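Local coordinates for NDP-N-acetyl-D-galactosaminuronic acid dehydrogenase (Methanosarcina mazei Go1, PDB 3G79), which probably oxidises UDP-N-acetyl-D-mannosamine to the corresponding uronic acid, with two NAD+ consumed for each sugar nucleotide, at residues 412-417 / 438-443. Residues are numbered along the deposited sequence; the frame is centred on the assembly and turned at random.
Sequences VRNADA and VSAKAN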
loop_
_atom_site.group_PDB
_atom_site.type_symbol
_atom_site.label_atom_id
_atom_site.label_comp_id
_atom_site.label_asym_id
_atom_site.label_seq_id
_atom_site.Cartn_x
_atom_site.Cartn_y
_atom_site.Cartn_z
ATOM N N VAL A 412 36.233 1.934 11.453
ATOM C CA VAL A 412 36.507 1.960 10.025
ATOM C C VAL A 412 37.961 1.666 9.667
ATOM O O VAL A 412 38.239 1.191 8.568
ATOM C CB VAL A 412 35.999 3.277 9.389
ATOM C CG1 VAL A 412 36.603 3.540 8.020
ATOM C CG2 VAL A 412 34.547 3.215 9.271
ATOM N N ARG A 413 38.890 1.910 10.590
ATOM C CA ARG A 413 40.303 1.739 10.256
ATOM C C ARG A 413 40.651 0.314 9.841
ATOM O O ARG A 413 40.255 -0.647 10.493
ATOM C CB ARG A 413 41.247 2.300 11.338
ATOM C CG ARG A 413 41.741 1.341 12.384
ATOM C CD ARG A 413 42.941 1.934 13.081
ATOM N NE ARG A 413 43.032 1.436 14.451
ATOM C CZ ARG A 413 42.634 2.110 15.531
ATOM N NH1 ARG A 413 42.760 1.560 16.736
ATOM N NH2 ARG A 413 42.128 3.337 15.420
ATOM N N ASN A 414 41.339 0.207 8.708
ATOM C CA ASN A 414 41.767 -1.079 8.152
ATOM C C ASN A 414 40.639 -1.987 7.613
ATOM O O ASN A 414 40.870 -3.145 7.274
ATOM C CB ASN A 414 42.679 -1.803 9.158
ATOM C CG ASN A 414 43.936 -0.999 9.468
ATOM O OD1 ASN A 414 44.443 -0.285 8.606
ATOM N ND2 ASN A 414 44.437 -1.100 10.696
ATOM N N ALA A 415 39.428 -1.455 7.500
ATOM C CA ALA A 415 38.289 -2.266 7.090
ATOM C C ALA A 415 38.223 -2.532 5.581
ATOM O O ALA A 415 38.405 -1.637 4.775
ATOM C CB ALA A 415 37.009 -1.650 7.579
ATOM N N ASP A 416 37.961 -3.781 5.214
ATOM C CA ASP A 416 37.804 -4.166 3.803
ATOM C C ASP A 416 36.476 -3.693 3.236
ATOM O O ASP A 416 36.439 -3.198 2.123
ATOM C CB ASP A 416 37.970 -5.683 3.619
ATOM C CG ASP A 416 39.361 -6.152 3.997
ATOM O OD1 ASP A 416 40.265 -6.072 3.146
ATOM O OD2 ASP A 416 39.570 -6.585 5.149
ATOM N N ALA A 417 35.403 -3.829 4.013
ATOM C CA ALA A 417 34.080 -3.380 3.601
ATOM C C ALA A 417 33.490 -2.396 4.589
ATOM O O ALA A 417 33.600 -2.601 5.788
ATOM C CB ALA A 417 33.158 -4.559 3.451
ATOM N N VAL A 438 41.076 6.175 6.240
ATOM C CA VAL A 438 40.998 5.417 7.464
ATOM C C VAL A 438 40.928 3.920 7.166
ATOM O O VAL A 438 41.670 3.142 7.747
ATOM C CB VAL A 438 39.843 5.877 8.287
ATOM C CG1 VAL A 438 39.719 5.003 9.496
ATOM C CG2 VAL A 438 40.085 7.312 8.720
ATOM N N SER A 439 40.070 3.510 6.235
ATOM C CA SER A 439 40.061 2.112 5.826
ATOM C C SER A 439 41.452 1.743 5.299
ATOM O O SER A 439 41.894 0.593 5.421
ATOM C CB SER A 439 38.978 1.828 4.762
ATOM O OG SER A 439 39.369 2.236 3.451
ATOM N N ALA A 440 42.160 2.735 4.749
ATOM C CA ALA A 440 43.358 2.465 3.953
ATOM C C ALA A 440 42.810 1.483 2.907
ATOM O O ALA A 440 41.610 1.204 2.926
ATOM C CB ALA A 440 44.479 1.868 4.818
ATOM N N LYS A 441 43.599 1.006 1.960
ATOM C CA LYS A 441 43.076 0.008 1.001
ATOM C C LYS A 441 43.353 0.201 -0.476
ATOM O O LYS A 441 43.979 -0.667 -1.117
ATOM C CB LYS A 441 41.614 -0.289 1.207
ATOM C CG LYS A 441 41.348 -1.638 1.810
ATOM C CD LYS A 441 42.306 -1.992 2.943
ATOM C CE LYS A 441 41.525 -2.600 4.050
ATOM N NZ LYS A 441 42.364 -3.352 4.970
ATOM N N ALA A 442 42.914 1.308 -1.038
ATOM C CA ALA A 442 43.095 1.482 -2.484
ATOM C C ALA A 442 41.753 1.297 -3.123
ATOM O O ALA A 442 41.174 2.247 -3.642
ATOM C CB ALA A 442 44.096 0.478 -3.056
ATOM N N ASN A 443 41.230 0.086 -3.053
ATOM C CA ASN A 443 39.854 -0.111 -3.430
ATOM C C ASN A 443 39.026 -0.611 -2.279
ATOM O O ASN A 443 38.722 -1.818 -2.221
ATOM C CB ASN A 443 39.762 -1.059 -4.595
ATOM C CG ASN A 443 40.410 -0.503 -5.827
ATOM O OD1 ASN A 443 41.182 -1.190 -6.481
ATOM N ND2 ASN A 443 40.105 0.744 -6.159
#
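The backbone carbonyl of Val-438 is gripped by two consecutive residues of the facing turn: Asn-414 N donates a hydrogen bond to Val-438 O (3.1 Å, 159° at the hydrogen), and Arg-413 CA adds a CA-H...O contact. Both belong to a type II beta turn, Val-412 to Ala-415, that links helix 408-412 to strand 417-420 in the parallel sheet of the UDP-binding domain; the turn packs against the C-terminal end of helix 432-439. The two backbones come close here: Ser-439 CA makes a CA-H...O contact with Val-412 O at 3.4 Å. Next to it the valines meet: Val-438 CG1 points away from its own N (chi1 176°), which lays it 3.7 Å from Val-412 CG1 and against the CB of Arg-413, a residue whose guanidinium group pairs with Glu-409. Beyond the helix end, the side chain of Lys-441 kinks midway to bring NZ back over the turn, where it bonds Asn-414 O at 2.8 Å from above the carbonyl plane, 59° out of it. The same ammonium makes a long salt bridge to Asp-416 OD1 (3.9 Å), while Asp-416 OD2 accepts from Lys-355 N on the neighbouring strand. A methionine in place of Lys-441 would probably leave Asn-414 O without this donor and Asp-416 without one of its positive neighbours. Ser-439 CB in turn rests 3.5 Å from Ala-415 O.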